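Local coordinates for protein inositol dehydrogenase (Lactobacillus casei, PDB 4MKX) that probably oxidises scyllo-inositol with NAD as the hydride acceptor, as a sugar alcohol dehydrogenase of the Gfo/Idh/MocA family, at residues 86-90 with 91-95; 124-127 with 128-132; 142-145 with 146-149. All blocks are in the same frame, centred on the assembly; numbering follows the deposited sequence.

Contact 1: 86-90 with 91-95; sequences IVSPS and GFHLQ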
loop_
_atom_site.group_PDB
_atom_site.type_symbol
_atom_site.label_atom_id
_atom_site.label_comp_id
_atom_site.label_asym_id
_atom_site.label_seq_id
_atom_site.Cartn_x
_atom_site.Cartn_y
_atom_site.Cartn_z
ATOM N N ILE A 86 -32.347 21.955 -4.799
ATOM C CA ILE A 86 -31.800 23.287 -4.939
ATOM C C ILE A 86 -30.297 23.199 -5.137
ATOM O O ILE A 86 -29.553 22.845 -4.215
ATOM C CB ILE A 86 -32.160 24.143 -3.728
ATOM C CG1 ILE A 86 -33.674 24.362 -3.714
ATOM C CG2 ILE A 86 -31.433 25.493 -3.771
ATOM C CD1 ILE A 86 -34.219 24.841 -2.378
ATOM N N VAL A 87 -29.856 23.493 -6.357
ATOM C CA VAL A 87 -28.446 23.407 -6.703
ATOM C C VAL A 87 -27.988 24.723 -7.348
ATOM O O VAL A 87 -27.096 24.751 -8.192
ATOM C CB VAL A 87 -28.162 22.180 -7.617
ATOM C CG1 VAL A 87 -26.716 21.723 -7.459
ATOM C CG2 VAL A 87 -29.093 21.025 -7.276
ATOM N N SER A 88 -28.628 25.813 -6.927
ATOM C CA SER A 88 -28.297 27.167 -7.356
ATOM C C SER A 88 -27.076 27.676 -6.600
ATOM O O SER A 88 -26.614 27.023 -5.662
ATOM C CB SER A 88 -29.483 28.079 -7.054
ATOM O OG SER A 88 -29.941 27.882 -5.727
ATOM N N PRO A 89 -26.534 28.838 -7.005
ATOM C CA PRO A 89 -25.431 29.387 -6.205
ATOM C C PRO A 89 -25.859 29.649 -4.759
ATOM O O PRO A 89 -27.037 29.879 -4.497
ATOM C CB PRO A 89 -25.114 30.700 -6.915
ATOM C CG PRO A 89 -25.523 30.460 -8.338
ATOM C CD PRO A 89 -26.734 29.587 -8.262
ATOM N N SER A 90 -24.899 29.615 -3.838
ATOM C CA SER A 90 -25.191 29.597 -2.407
ATOM C C SER A 90 -26.010 30.790 -1.936
ATOM O O SER A 90 -26.746 30.690 -0.954
ATOM C CB SER A 90 -23.879 29.580 -1.628
ATOM O OG SER A 90 -23.035 30.605 -2.110
ATOM N N GLY A 91 -25.880 31.914 -2.632
ATOM C CA GLY A 91 -26.600 33.116 -2.249
ATOM C C GLY A 91 -28.109 33.008 -2.390
ATOM O O GLY A 91 -28.837 33.825 -1.836
ATOM N N PHE A 92 -28.581 31.989 -3.109
ATOM C CA PHE A 92 -30.012 31.833 -3.394
ATOM C C PHE A 92 -30.667 30.729 -2.580
ATOM O O PHE A 92 -31.891 30.590 -2.595
ATOM C CB PHE A 92 -30.234 31.532 -4.879
ATOM C CG PHE A 92 -29.775 32.624 -5.795
ATOM C CD1 PHE A 92 -30.597 33.707 -6.066
ATOM C CD2 PHE A 92 -28.524 32.569 -6.385
ATOM C CE1 PHE A 92 -30.172 34.721 -6.911
ATOM C CE2 PHE A 92 -28.095 33.577 -7.230
ATOM C CZ PHE A 92 -28.922 34.654 -7.494
ATOM N N HIS A 93 -29.859 29.929 -1.888
ATOM C CA HIS A 93 -30.386 28.764 -1.176
ATOM C C HIS A 93 -31.509 29.092 -0.194
ATOM O O HIS A 93 -32.566 28.485 -0.253
ATOM C CB HIS A 93 -29.278 27.980 -0.473
ATOM C CG HIS A 93 -28.356 27.279 -1.415
ATOM N ND1 HIS A 93 -27.334 26.454 -0.987
ATOM C CD2 HIS A 93 -28.286 27.295 -2.766
ATOM C CE1 HIS A 93 -26.682 25.989 -2.035
ATOM N NE2 HIS A 93 -27.236 26.483 -3.129
ATOM N N LEU A 94 -31.288 30.052 0.699
ATOM C CA LEU A 94 -32.278 30.356 1.729
ATOM C C LEU A 94 -33.623 30.799 1.164
ATOM O O LEU A 94 -34.661 30.311 1.606
ATOM C CB LEU A 94 -31.749 31.419 2.699
ATOM C CG LEU A 94 -30.494 30.993 3.465
ATOM C CD1 LEU A 94 -30.026 32.126 4.352
ATOM C CD2 LEU A 94 -30.795 29.780 4.306
ATOM N N GLN A 95 -33.614 31.695 0.183
ATOM C CA GLN A 95 -34.878 32.213 -0.346
ATOM C C GLN A 95 -35.625 31.134 -1.127
ATOM O O GLN A 95 -36.863 31.079 -1.099
ATOM C CB GLN A 95 -34.668 33.477 -1.189
ATOM C CG GLN A 95 -33.948 33.275 -2.518
ATOM C CD GLN A 95 -34.048 34.495 -3.423
ATOM O OE1 GLN A 95 -34.284 35.611 -2.957
ATOM N NE2 GLN A 95 -33.875 34.286 -4.723
HETATM O O HOH W 1 -28.644 31.841 0.628
#

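Contact 2: 124-127 with 128-132; sequences QQVI and AQHAN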
loop_
_atom_site.group_PDB
_atom_site.type_symbol
_atom_site.label_atom_id
_atom_site.label_comp_id
_atom_site.label_asym_id
_atom_site.label_seq_id
_atom_site.Cartn_x
_atom_site.Cartn_y
_atom_site.Cartn_z
ATOM N N GLN A 124 -34.459 28.671 9.467
ATOM C CA GLN A 124 -34.715 27.653 10.474
ATOM C C GLN A 124 -36.139 27.744 11.011
ATOM O O GLN A 124 -36.777 26.722 11.246
ATOM C CB GLN A 124 -33.729 27.772 11.625
ATOM C CG GLN A 124 -32.360 27.217 11.297
ATOM C CD GLN A 124 -31.415 27.345 12.463
ATOM O OE1 GLN A 124 -30.932 28.436 12.755
ATOM N NE2 GLN A 124 -31.154 26.233 13.143
ATOM N N GLN A 125 -36.617 28.966 11.219
ATOM C CA GLN A 125 -37.990 29.164 11.682
ATOM C C GLN A 125 -39.007 28.658 10.652
ATOM O O GLN A 125 -39.946 27.944 11.003
ATOM C CB GLN A 125 -38.227 30.638 12.014
ATOM C CG GLN A 125 -39.681 30.993 12.292
ATOM C CD GLN A 125 -40.214 30.378 13.576
ATOM O OE1 GLN A 125 -39.473 29.798 14.364
ATOM N NE2 GLN A 125 -41.512 30.527 13.801
ATOM N N VAL A 126 -38.807 29.019 9.385
ATOM C CA VAL A 126 -39.693 28.564 8.310
ATOM C C VAL A 126 -39.699 27.035 8.242
ATOM O O VAL A 126 -40.749 26.409 8.132
ATOM C CB VAL A 126 -39.307 29.167 6.942
ATOM C CG1 VAL A 126 -40.220 28.633 5.848
ATOM C CG2 VAL A 126 -39.396 30.679 6.974
ATOM N N ILE A 127 -38.515 26.430 8.326
ATOM C CA ILE A 127 -38.417 24.975 8.340
ATOM C C ILE A 127 -39.203 24.356 9.499
ATOM O O ILE A 127 -39.909 23.364 9.317
ATOM C CB ILE A 127 -36.932 24.511 8.404
ATOM C CG1 ILE A 127 -36.197 24.910 7.124
ATOM C CG2 ILE A 127 -36.849 23.022 8.650
ATOM C CD1 ILE A 127 -34.675 24.694 7.205
ATOM N N ALA A 128 -39.105 24.957 10.683
ATOM C CA ALA A 128 -39.806 24.443 11.856
ATOM C C ALA A 128 -41.327 24.534 11.695
ATOM O O ALA A 128 -42.072 23.758 12.298
ATOM C CB ALA A 128 -39.362 25.194 13.103
ATOM N N GLN A 129 -41.781 25.486 10.888
ATOM C CA GLN A 129 -43.216 25.662 10.661
ATOM C C GLN A 129 -43.759 24.703 9.607
ATOM O O GLN A 129 -44.956 24.702 9.319
ATOM C CB GLN A 129 -43.527 27.106 10.273
ATOM C CG GLN A 129 -43.315 28.102 11.401
ATOM C CD GLN A 129 -43.509 29.536 10.966
ATOM O OE1 GLN A 129 -43.063 29.938 9.893
ATOM N NE2 GLN A 129 -44.172 30.322 11.804
ATOM N N HIS A 130 -42.874 23.890 9.040
ATOM C CA HIS A 130 -43.262 22.902 8.042
ATOM C C HIS A 130 -42.680 21.542 8.401
ATOM O O HIS A 130 -42.003 20.908 7.589
ATOM C CB HIS A 130 -42.783 23.329 6.652
ATOM C CG HIS A 130 -43.501 24.518 6.098
ATOM N ND1 HIS A 130 -43.048 25.810 6.271
ATOM C CD2 HIS A 130 -44.634 24.615 5.361
ATOM C CE1 HIS A 130 -43.874 26.649 5.674
ATOM N NE2 HIS A 130 -44.842 25.950 5.110
ATOM N N ALA A 131 -42.958 21.089 9.618
ATOM C CA ALA A 131 -42.358 19.865 10.138
ATOM C C ALA A 131 -42.796 18.611 9.377
ATOM O O ALA A 131 -42.147 17.562 9.463
ATOM C CB ALA A 131 -42.658 19.723 11.624
ATOM N N ASN A 132 -43.890 18.725 8.633
ATOM C CA ASN A 132 -44.402 17.609 7.846
ATOM C C ASN A 132 -43.700 17.452 6.494
ATOM O O ASN A 132 -43.980 16.513 5.744
ATOM C CB ASN A 132 -45.920 17.740 7.647
ATOM C CG ASN A 132 -46.307 18.948 6.799
ATOM O OD1 ASN A 132 -45.727 20.028 6.919
ATOM N ND2 ASN A 132 -47.304 18.765 5.943
#

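Contact 3: 142-145 with 146-149; sequences RFDD and SYRY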
loop_
_atom_site.group_PDB
_atom_site.type_symbol
_atom_site.label_atom_id
_atom_site.label_comp_id
_atom_site.label_asym_id
_atom_site.label_seq_id
_atom_site.Cartn_x
_atom_site.Cartn_y
_atom_site.Cartn_z
ATOM N N ARG A 142 -21.579 11.805 4.322
ATOM C CA ARG A 142 -22.311 10.945 5.239
ATOM C C ARG A 142 -22.894 9.716 4.554
ATOM O O ARG A 142 -23.270 8.759 5.229
ATOM C CB ARG A 142 -23.433 11.715 5.935
ATOM C CG ARG A 142 -22.933 12.871 6.785
ATOM C CD ARG A 142 -24.039 13.300 7.703
ATOM N NE ARG A 142 -23.738 14.530 8.417
ATOM C CZ ARG A 142 -24.387 14.901 9.510
ATOM N NH1 ARG A 142 -25.347 14.122 9.983
ATOM N NH2 ARG A 142 -24.071 16.031 10.130
ATOM N N PHE A 143 -22.972 9.735 3.222
ATOM C CA PHE A 143 -23.497 8.589 2.478
ATOM C C PHE A 143 -22.439 7.789 1.746
ATOM O O PHE A 143 -22.745 6.795 1.096
ATOM C CB PHE A 143 -24.568 9.057 1.492
ATOM C CG PHE A 143 -25.784 9.587 2.171
ATOM C CD1 PHE A 143 -25.855 10.917 2.542
ATOM C CD2 PHE A 143 -26.841 8.742 2.472
ATOM C CE1 PHE A 143 -26.974 11.408 3.187
ATOM C CE2 PHE A 143 -27.958 9.229 3.119
ATOM C CZ PHE A 143 -28.017 10.559 3.475
ATOM N N ASP A 144 -21.189 8.204 1.878
ATOM C CA ASP A 144 -20.098 7.527 1.195
ATOM C C ASP A 144 -19.766 6.225 1.915
ATOM O O ASP A 144 -19.693 6.209 3.147
ATOM C CB ASP A 144 -18.865 8.439 1.202
ATOM C CG ASP A 144 -17.651 7.771 0.622
ATOM O OD1 ASP A 144 -17.589 7.590 -0.615
ATOM O OD2 ASP A 144 -16.734 7.427 1.389
ATOM N N ASP A 145 -19.571 5.147 1.150
ATOM C CA ASP A 145 -19.345 3.833 1.735
ATOM C C ASP A 145 -18.147 3.802 2.674
ATOM O O ASP A 145 -18.220 3.186 3.730
ATOM C CB ASP A 145 -19.194 2.762 0.655
ATOM C CG ASP A 145 -20.521 2.356 0.038
ATOM O OD1 ASP A 145 -21.588 2.588 0.655
ATOM O OD2 ASP A 145 -20.483 1.769 -1.064
ATOM N N SER A 146 -17.052 4.469 2.314
ATOM C CA SER A 146 -15.860 4.411 3.167
ATOM C C SER A 146 -16.052 5.211 4.462
ATOM O O SER A 146 -15.659 4.767 5.547
ATOM C CB SER A 146 -14.589 4.841 2.407
ATOM O OG SER A 146 -14.317 3.924 1.357
ATOM N N TYR A 147 -16.648 6.392 4.361
ATOM C CA TYR A 147 -16.957 7.183 5.548
ATOM C C TYR A 147 -17.926 6.445 6.467
ATOM O O TYR A 147 -17.755 6.477 7.689
ATOM C CB TYR A 147 -17.528 8.564 5.186
ATOM C CG TYR A 147 -16.445 9.581 4.876
ATOM C CD1 TYR A 147 -15.808 10.281 5.891
ATOM C CD2 TYR A 147 -16.031 9.800 3.567
ATOM C CE1 TYR A 147 -14.804 11.196 5.608
ATOM C CE2 TYR A 147 -15.022 10.698 3.277
ATOM C CZ TYR A 147 -14.414 11.402 4.298
ATOM O OH TYR A 147 -13.405 12.309 4.012
ATOM N N ARG A 148 -18.928 5.791 5.888
ATOM C CA ARG A 148 -19.897 5.033 6.682
ATOM C C ARG A 148 -19.251 3.852 7.386
ATOM O O ARG A 148 -19.582 3.561 8.535
ATOM C CB ARG A 148 -21.092 4.569 5.832
ATOM C CG ARG A 148 -22.079 5.696 5.566
ATOM C CD ARG A 148 -23.395 5.204 4.928
ATOM N NE ARG A 148 -23.182 4.577 3.624
ATOM C CZ ARG A 148 -24.081 4.530 2.639
ATOM N NH1 ARG A 148 -25.281 5.085 2.780
ATOM N NH2 ARG A 148 -23.779 3.930 1.497
ATOM N N TYR A 149 -18.320 3.184 6.709
ATOM C CA TYR A 149 -17.605 2.061 7.304
ATOM C C TYR A 149 -16.801 2.527 8.514
ATOM O O TYR A 149 -16.777 1.860 9.552
ATOM C CB TYR A 149 -16.691 1.381 6.258
ATOM C CG TYR A 149 -15.922 0.185 6.788
ATOM C CD1 TYR A 149 -16.479 -1.090 6.775
ATOM C CD2 TYR A 149 -14.635 0.335 7.291
ATOM C CE1 TYR A 149 -15.771 -2.181 7.265
ATOM C CE2 TYR A 149 -13.922 -0.744 7.778
ATOM C CZ TYR A 149 -14.496 -2.000 7.758
ATOM O OH TYR A 149 -13.781 -3.072 8.247
HETATM O O HOH W 2 -16.044 4.987 -0.560
#

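Contact 1: 86-90 with 91-95
In the turn that leads from strand 83-86 of the Rossmann domain into helix 93-102, the imidazole of His-93 reaches back over the loop and meets Ser-88 and Ser-90. Its NE2 donates to the carbonyl oxygen of Ser-88 at 2.7 Å; the bond is bent, 145° at the hydrogen, and the donor stands above the carbonyl plane. With CG anti to its own carbonyl carbon (chi1 -69°), the ring lies back across the loop and covers the backbone of Ser-90, whose CA sits over the ring centre in a CH-pi contact, 3.8 Å from the centroid. CG2 of Ile-86 approaches His-93 CD2 obliquely at 3.8 Å. A strand-loop-helix step of this kind is the repeating unit of the dinucleotide-binding fold, and here the histidine ties the loop to the first turn of the helix. On its other nitrogen, ND1, the ring is bonded to Pro-112 O, so both nitrogens are engaged and its rotation is probably fixed. Ser-88 OG passes the imidazole edge 3.4 Å from His-93 CD2, while its hydrogen bond goes to Gln-96 OE1, further along helix 93-102. The loop folds back through Phe-92 N, which bonds to Pro-89 O at 3.0 Å, and the Phe-92 ring turns an edge to the proline, CD2 lying 3.9 Å from Pro-89 CB. Water 1 links Ser-90 O to Leu-94 N.

Contact 2: 124-127 with 128-132
His-130 and Val-126 lie side by side and point the same way, the imidazole running alongside the valine with an edge turned to its backbone. From that edge His-130 ND1 donates to Val-126 O at 3.0 Å, nearly straight at 167°, with the oxygen close to the ring plane. CG of His-130 is anti to the carbonyl carbon and the ring is turned about a quarter from there (chi2 92°), which aims ND1 at the helix end. Val-126 CG1 comes within 4.0 Å of His-130 ND1. The pair sits where helix 117-128 of the Rossmann domain runs out into the loop before strand 135-137. Here the helical bonding fades: Ala-128 N and Gln-129 N still reach the carbonyls four residues back, Gln-124 O and Gln-125 O, whereas His-130 N bonds to Ile-127 O, three back. Gln-129 N also makes a weak bond to Val-126 O, the carbonyl that the ring NH grips. A leucine in place of His-130 would probably cost Val-126 O its nearly straight bond from the ring, leaving it weaker backbone help and a side chain whose rotation that bond no longer fixes. Gln-125 and Gln-129 cross at an angle on the surface, their amide planes 55° apart. Inward, Val-126 packs on Glu-98 of helix 93-102, Ile-127 on Leu-101 of the same helix, and the imidazole on Leu-101 and Asn-102.

Contact 3: 142-145 with 146-149
Asp-144 caps the amino end of helix 145-155, at the passage from the Rossmann domain to the C-terminal domain. The capping bonds come first: its OD2 accepts from Tyr-147 N at 3.1 Å on the anti side of the carboxylate, and more weakly from Ser-146 N. The carboxylate is placed for this by CG standing anti to the backbone N (chi1 175°), which swings it over the first turn. Its charge probably interacts favourably with the helix dipole as well, and the other oxygen, OD1, forms a salt bridge with Arg-302. Water 2 donates to Asp-144 OD1 and joins it to Ser-146 OG, which is also bonded to Leu-282 N of the second subunit. Among the backbone bonds, Arg-148 N meets Asp-144 O at 2.9 Å, opening the regular helical pattern that Tyr-149 N continues to Asp-145 O. Packing is carried by Tyr-147, whose ring turns an edge to the aspartate, CD2 lying 3.3 Å from Asp-144 OD2 with ring and carboxylate planes 69° apart; its hydroxyl reaches Thr-263. The aliphatic part of Arg-148 lies against the preceding turn, its CG 3.3 Å from Arg-142 O. The ionic contact is a salt bridge between Arg-148 and Asp-145, their planar groups only 25° from coplanar; Arg-148 NH2 donates to Asp-145 OD1 at 2.7 Å, in the guanidinium plane. One face of that guanidinium covers a backbone carbonyl, Phe-143 O, which lies 3.0 Å from Arg-148 CZ.

The three contacts follow one another along the chain, each where a helix meets a loop: contacts 1 and 3 at helix starts, contact 2 at a helix end. Contacts 1 and 2 belong to the Rossmann domain, their centres about 18 Å apart and nearest atoms about 6 Å. They do not touch, yet helix 93-102, which begins in contact 1, packs further along on contact 2. Contact 3 lies about 26 Å from contact 1 and 28 Å from contact 2, centre to centre. The side chain of Ser-88 in contact 1 comes close to, but makes no contact with, the glycine-rich turn that probably binds the dinucleotide; this structure is the apo enzyme.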